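Local structure of nitroreductase family protein (Clostridium novyi, 3G14) at residues I49-S53 with D54-L58; G92-G96 with K97-L101; Y100-D103 with T104-M108. The protein probably acts as an oxidoreductase of the nitroreductase family, most likely with a flavin mononucleotide cofactor as in its relatives. One frame throughout, in Å; residues are numbered along the deposited sequence.

Contact 1: I49-S53 with D54-L58; sequences IVVES and DKLKL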
# COMPACT_ATOMS: atom_id res chain seq x y z
N ILE B 49 -7.51 4.15 -14.38
CA ILE B 49 -7.82 5.02 -15.52
C ILE B 49 -6.75 6.11 -15.55
O ILE B 49 -6.53 6.83 -14.55
CB ILE B 49 -9.20 5.67 -15.40
CG1 ILE B 49 -10.28 4.63 -15.10
CG2 ILE B 49 -9.52 6.53 -16.64
CD1 ILE B 49 -11.67 5.28 -14.75
N VAL B 50 -6.06 6.20 -16.69
CA VAL B 50 -5.16 7.32 -16.97
C VAL B 50 -6.01 8.46 -17.53
O VAL B 50 -6.65 8.32 -18.55
CB VAL B 50 -4.03 6.93 -17.98
CG1 VAL B 50 -3.19 8.18 -18.42
CG2 VAL B 50 -3.13 5.85 -17.39
N VAL B 51 -6.04 9.58 -16.83
CA VAL B 51 -6.85 10.72 -17.31
C VAL B 51 -5.94 11.80 -17.91
O VAL B 51 -5.15 12.45 -17.17
CB VAL B 51 -7.72 11.34 -16.20
CG1 VAL B 51 -8.50 12.54 -16.76
CG2 VAL B 51 -8.61 10.27 -15.54
N GLU B 52 -6.08 12.00 -19.24
CA GLU B 52 -5.29 13.00 -19.98
C GLU B 52 -6.10 14.18 -20.47
O GLU B 52 -5.54 15.24 -20.72
CB GLU B 52 -4.57 12.39 -21.20
CG GLU B 52 -3.51 11.35 -20.82
CD GLU B 52 -2.59 10.91 -21.98
OE1 GLU B 52 -2.64 11.50 -23.09
OE2 GLU B 52 -1.80 9.97 -21.75
N SER B 53 -7.41 13.98 -20.68
CA SER B 53 -8.28 15.04 -21.20
C SER B 53 -8.38 16.18 -20.21
O SER B 53 -8.76 15.96 -19.06
CB SER B 53 -9.67 14.49 -21.45
OG SER B 53 -10.61 15.52 -21.68
N ASP B 54 -8.14 17.41 -20.67
CA ASP B 54 -8.17 18.56 -19.78
C ASP B 54 -9.56 18.77 -19.21
O ASP B 54 -9.70 19.15 -18.04
CB ASP B 54 -7.64 19.83 -20.49
CG ASP B 54 -7.21 20.93 -19.49
OD1 ASP B 54 -6.79 20.61 -18.35
OD2 ASP B 54 -7.30 22.15 -19.83
N LYS B 55 -10.59 18.50 -20.01
CA LYS B 55 -11.97 18.65 -19.57
C LYS B 55 -12.24 17.72 -18.37
O LYS B 55 -12.92 18.11 -17.39
CB LYS B 55 -12.92 18.35 -20.75
CG LYS B 55 -14.41 18.54 -20.46
CD LYS B 55 -15.04 17.34 -19.73
CE LYS B 55 -16.57 17.50 -19.50
NZ LYS B 55 -17.09 16.40 -18.60
N LEU B 56 -11.70 16.50 -18.44
CA LEU B 56 -11.84 15.53 -17.35
C LEU B 56 -11.01 15.92 -16.10
O LEU B 56 -11.44 15.71 -14.95
CB LEU B 56 -11.53 14.10 -17.84
CG LEU B 56 -12.40 13.62 -19.02
CD1 LEU B 56 -12.00 12.18 -19.47
CD2 LEU B 56 -13.89 13.70 -18.66
N LYS B 57 -9.83 16.50 -16.31
CA LYS B 57 -9.04 17.03 -15.17
C LYS B 57 -9.83 18.07 -14.42
O LYS B 57 -9.82 18.11 -13.18
CB LYS B 57 -7.73 17.65 -15.66
CG LYS B 57 -6.76 16.66 -16.23
CD LYS B 57 -5.51 17.40 -16.66
CE LYS B 57 -4.71 16.63 -17.59
NZ LYS B 57 -3.65 17.49 -18.14
N LEU B 58 -10.48 18.94 -15.18
CA LEU B 58 -11.32 19.99 -14.61
C LEU B 58 -12.46 19.36 -13.80
O LEU B 58 -12.71 19.78 -12.67
CB LEU B 58 -11.83 20.96 -15.71
CG LEU B 58 -12.83 22.04 -15.29
CD1 LEU B 58 -12.24 22.88 -14.15
CD2 LEU B 58 -13.26 22.94 -16.47

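Contact 2: G92-G96 with K97-L101; sequences GDVSG and KEIYL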
# COMPACT_ATOMS: atom_id res chain seq x y z
N GLY B 92 -14.48 -9.34 -1.55
CA GLY B 92 -15.30 -9.05 -0.37
C GLY B 92 -14.52 -8.74 0.91
O GLY B 92 -13.50 -8.03 0.90
N ASP B 93 -14.98 -9.28 2.03
CA ASP B 93 -14.39 -8.93 3.34
C ASP B 93 -13.69 -10.09 3.96
O ASP B 93 -14.18 -11.23 3.88
CB ASP B 93 -15.42 -8.45 4.33
CG ASP B 93 -16.04 -7.17 3.92
OD1 ASP B 93 -15.52 -6.47 3.01
OD2 ASP B 93 -17.07 -6.87 4.55
N VAL B 94 -12.57 -9.78 4.61
CA VAL B 94 -11.75 -10.79 5.24
C VAL B 94 -11.53 -10.35 6.69
O VAL B 94 -10.94 -9.31 6.90
CB VAL B 94 -10.42 -10.96 4.47
CG1 VAL B 94 -9.49 -11.94 5.14
CG2 VAL B 94 -10.70 -11.38 3.00
N SER B 95 -12.02 -11.11 7.66
CA SER B 95 -11.80 -10.83 9.08
C SER B 95 -12.18 -9.38 9.44
O SER B 95 -11.42 -8.64 10.12
CB SER B 95 -10.33 -11.12 9.46
OG SER B 95 -10.08 -12.51 9.38
N GLY B 96 -13.35 -8.97 8.96
CA GLY B 96 -13.91 -7.65 9.23
C GLY B 96 -13.30 -6.47 8.50
O GLY B 96 -13.57 -5.31 8.86
N LYS B 97 -12.50 -6.73 7.46
CA LYS B 97 -11.82 -5.69 6.71
C LYS B 97 -12.19 -5.81 5.22
O LYS B 97 -12.23 -6.91 4.67
CB LYS B 97 -10.31 -5.85 6.81
CG LYS B 97 -9.77 -5.91 8.24
CD LYS B 97 -8.31 -6.42 8.31
CE LYS B 97 -8.18 -7.93 7.99
NZ LYS B 97 -7.16 -8.62 8.84
N GLU B 98 -12.44 -4.67 4.59
CA GLU B 98 -12.63 -4.60 3.14
C GLU B 98 -11.33 -4.80 2.40
O GLU B 98 -10.50 -3.89 2.27
CB GLU B 98 -13.24 -3.27 2.72
CG GLU B 98 -14.60 -3.07 3.31
CD GLU B 98 -14.54 -2.19 4.55
OE1 GLU B 98 -13.56 -2.31 5.35
OE2 GLU B 98 -15.48 -1.39 4.71
N ILE B 99 -11.17 -6.01 1.87
CA ILE B 99 -9.93 -6.42 1.21
C ILE B 99 -9.56 -5.51 0.06
O ILE B 99 -8.37 -5.22 -0.17
CB ILE B 99 -10.01 -7.90 0.76
CG1 ILE B 99 -9.44 -8.77 1.86
CG2 ILE B 99 -9.16 -8.19 -0.51
CD1 ILE B 99 -8.02 -8.38 2.27
N TYR B 100 -10.57 -5.04 -0.66
CA TYR B 100 -10.36 -4.15 -1.81
C TYR B 100 -9.61 -2.86 -1.44
O TYR B 100 -8.81 -2.37 -2.23
CB TYR B 100 -11.69 -3.81 -2.52
CG TYR B 100 -12.46 -2.64 -1.95
CD1 TYR B 100 -12.21 -1.34 -2.40
CD2 TYR B 100 -13.48 -2.83 -1.03
CE1 TYR B 100 -12.94 -0.26 -1.91
CE2 TYR B 100 -14.19 -1.76 -0.51
CZ TYR B 100 -13.91 -0.47 -0.95
OH TYR B 100 -14.62 0.62 -0.48
N LEU B 101 -9.87 -2.30 -0.26
CA LEU B 101 -9.17 -1.13 0.21
C LEU B 101 -7.68 -1.45 0.46
O LEU B 101 -6.80 -0.72 -0.01
CB LEU B 101 -9.82 -0.54 1.46
CG LEU B 101 -11.11 0.24 1.16
CD1 LEU B 101 -11.85 0.60 2.46
CD2 LEU B 101 -10.83 1.48 0.24
O HOH W 1 -13.38 -6.17 -0.80
O HOH W 2 -8.83 -8.48 11.13

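Contact 3: Y100-D103 with T104-M108; sequences YLID and TAIAM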
# COMPACT_ATOMS: atom_id res chain seq x y z
N TYR B 100 -10.57 -5.04 -0.66
CA TYR B 100 -10.36 -4.15 -1.81
C TYR B 100 -9.61 -2.86 -1.44
O TYR B 100 -8.81 -2.37 -2.23
CB TYR B 100 -11.69 -3.81 -2.52
CG TYR B 100 -12.46 -2.64 -1.95
CD1 TYR B 100 -12.21 -1.34 -2.40
CD2 TYR B 100 -13.48 -2.83 -1.03
CE1 TYR B 100 -12.94 -0.26 -1.91
CE2 TYR B 100 -14.19 -1.76 -0.51
CZ TYR B 100 -13.91 -0.47 -0.95
OH TYR B 100 -14.62 0.62 -0.48
N LEU B 101 -9.87 -2.30 -0.26
CA LEU B 101 -9.17 -1.13 0.21
C LEU B 101 -7.68 -1.45 0.46
O LEU B 101 -6.80 -0.72 -0.01
CB LEU B 101 -9.82 -0.54 1.46
CG LEU B 101 -11.11 0.24 1.16
CD1 LEU B 101 -11.85 0.60 2.46
CD2 LEU B 101 -10.83 1.48 0.24
N ILE B 102 -7.42 -2.57 1.13
CA ILE B 102 -6.04 -2.98 1.37
C ILE B 102 -5.28 -3.19 0.05
O ILE B 102 -4.21 -2.63 -0.17
CB ILE B 102 -5.98 -4.28 2.20
CG1 ILE B 102 -6.53 -4.02 3.62
CG2 ILE B 102 -4.52 -4.84 2.18
CD1 ILE B 102 -6.62 -5.25 4.56
N ASP B 103 -5.87 -3.98 -0.83
CA ASP B 103 -5.20 -4.40 -2.05
C ASP B 103 -5.02 -3.26 -3.03
O ASP B 103 -3.95 -3.10 -3.65
CB ASP B 103 -5.96 -5.55 -2.66
CG ASP B 103 -5.66 -6.88 -1.94
OD1 ASP B 103 -4.86 -6.90 -0.99
OD2 ASP B 103 -6.25 -7.88 -2.29
N THR B 104 -6.02 -2.41 -3.14
CA THR B 104 -5.91 -1.25 -4.03
C THR B 104 -4.88 -0.26 -3.45
O THR B 104 -4.12 0.33 -4.23
CB THR B 104 -7.30 -0.58 -4.29
OG1 THR B 104 -8.24 -1.56 -4.71
CG2 THR B 104 -7.21 0.54 -5.36
N ALA B 105 -4.83 -0.08 -2.11
CA ALA B 105 -3.81 0.82 -1.50
C ALA B 105 -2.37 0.35 -1.81
O ALA B 105 -1.47 1.17 -2.15
CB ALA B 105 -4.00 0.97 0.06
N ILE B 106 -2.18 -0.94 -1.68
CA ILE B 106 -0.88 -1.60 -1.97
C ILE B 106 -0.47 -1.23 -3.38
O ILE B 106 0.63 -0.73 -3.62
CB ILE B 106 -0.95 -3.16 -1.80
CG1 ILE B 106 -1.17 -3.59 -0.34
CG2 ILE B 106 0.36 -3.85 -2.28
CD1 ILE B 106 -1.45 -5.11 -0.16
N ALA B 107 -1.36 -1.48 -4.35
CA ALA B 107 -1.04 -1.26 -5.77
C ALA B 107 -0.82 0.21 -6.09
O ALA B 107 0.12 0.56 -6.83
CB ALA B 107 -2.15 -1.88 -6.71
N MSE B 108 -1.66 1.07 -5.53
CA MSE B 108 -1.47 2.51 -5.69
C MSE B 108 -0.13 2.99 -5.08
O MSE B 108 0.48 3.91 -5.63
CB MSE B 108 -2.65 3.28 -5.07
CG MSE B 108 -2.61 4.75 -5.38
SE MSE B 108 -2.59 5.20 -7.34
CE MSE B 108 -4.26 6.28 -7.14

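Contact 1: I49-S53 with D54-L58
Ser53, two residues past the end of strand 46-51, is joined to Lys57 by a backbone hydrogen bond. Lys57 N donates to Ser53 O over 3.0 Å, and the N-H...O angle of 158° is close to straight. The i+4 to i spacing makes it the first bond of the helix, followed by Leu58 N to Asp54 O. Ser53 is the N-cap residue, directly before the helix.

The setting is a strand-to-helix junction of the mixed four-stranded sheet: strand 46-51 runs out at Val51, Glu52 and Ser53 make the bend, and helix 54-63 begins at once. At this bend the backbone N-H groups of Glu52 and Ser53 both donate to OD1 of Asp176, so a single carboxylate oxygen holds the two residues between strand and helix.

The apolar contact is between Val51 and Leu56. The CG1 methyl of Val51, turned toward the helix, meets Leu56 CB at 3.6 Å, the two side chains crossing at about a right angle. Leu56 also reaches back to Ser53, its CD1 3.8 Å from Ser53 CB. With OG anti to the backbone N (chi1 168°), the Ser53 hydroxyl swings beside its own carbonyl carbon and comes to 3.7 Å from Leu56 CG, a van der Waals contact between a polar atom and a hydrocarbon branch.

The aliphatic chain of Lys57 runs past two backbone carbonyls. Extended beyond CG, it passes back along the bend, with CG 3.5 Å from Ser53 O and CE 3.5 Å from Glu52 O, while NZ continues to the carbonyl of Ser78, just before strand 80-86. Lys55 directs its ammonium group instead along its own helix, into a salt bridge with Asp59.

Contact 2: G92-G96 with K97-L101
Val94 and Lys97 form the hydrogen-bonded pair of a two-residue beta hairpin, closed by a type I' turn through Ser95 and Gly96. Val94 N donates to Lys97 O at 2.9 Å in the carbonyl plane; the return bond, Lys97 N to Val94 O at 3.1 Å, arrives 59° out of that plane. Beyond the non-hydrogen-bonded pair Asp93-Glu98, Ile99 N donates to Gly92 O, tying the start of helix 99-117 to the hairpin. A water accepts from Tyr100 N, its short approach to Gly92 O being doubtful.

On one face Asp93 and Glu98 lie side by side, Asp93 OD1 3.5 Å from Glu98 CG, their carboxylate planes 75° apart. On the other, beside Val94, Lys97 bends at chi3 (-71°) back over the turn, bringing CE to 3.3 Å from Val94 O. A second water accepts from Lys97 NZ and lies within hydrogen-bonding distance of Ser95 O.

Lys97 NZ also donates to Ala126 O and Val146 O of the second subunit, and Ser95 OG bonds Phe128 O there. With carbonyl oxygens gathered around it, the ammonium group would be expected to stay charged, and these bonds fix the hairpin turn against the second subunit.

Contact 3: Y100-D103 with T104-M108
Thr104 turns its hydroxyl back onto the helix to grip the carbonyl of Tyr100. With OG1 anti to its own carbonyl carbon (chi1 -52°), the hydroxyl donates to Tyr100 O at 2.7 Å. Thr104 N donates to the same oxygen at 2.9 Å, and the two donors approach from opposite faces of the carbonyl plane. A buried hydroxyl is thus satisfied within its own helix, whose i to i+4 bonds continue unbroken through Ala107.

Ile102 and Ile106, one turn apart, lie side by side and point the same way, Ile102 CG2 touching Ile106 CD1 at 3.9 Å. Ile106 CG1 rests still nearer the backbone, 3.2 Å from Ile102 O. Asp103 runs alongside Ile106 too, its OD1 3.9 Å from Ile106 CD1, while OD2 accepts from Trp40 N and the side chain approaches a bound acetate ion, probably from the crystallisation liquor.

Around the helix, Thr104 faces the sheet, touching Ala84 and Ala86 of strand 80-86, Val146 of strand 144-151 and Tyr46 of strand 46-51. Ile102 and Ala105 meet Ala105 and Ile102 of the second subunit, so helix 99-117 is packed between its own sheet and the partner chain.

In the fold
Along the chain contact 1 comes first, and contacts 2 and 3 follow, overlapping at Tyr100 and Leu101. The centres of contacts 2 and 3 are about 11 Å apart and both use helix 99-117, one at its start with the preceding hairpin, the other within it; Lys97 packs against Ile102 between them. Contact 1 is on the opposite side of the chain's centre from both, its centre about 30 Å from that of contact 2 and about 22 Å from that of contact 3. Strand 46-51 still connects the two sides, since its Tyr46 and Phe48 meet helix 99-117. The second subunit touches contacts 2 and 3 but not contact 1, consistent with the dimeric assembly common in nitroreductases.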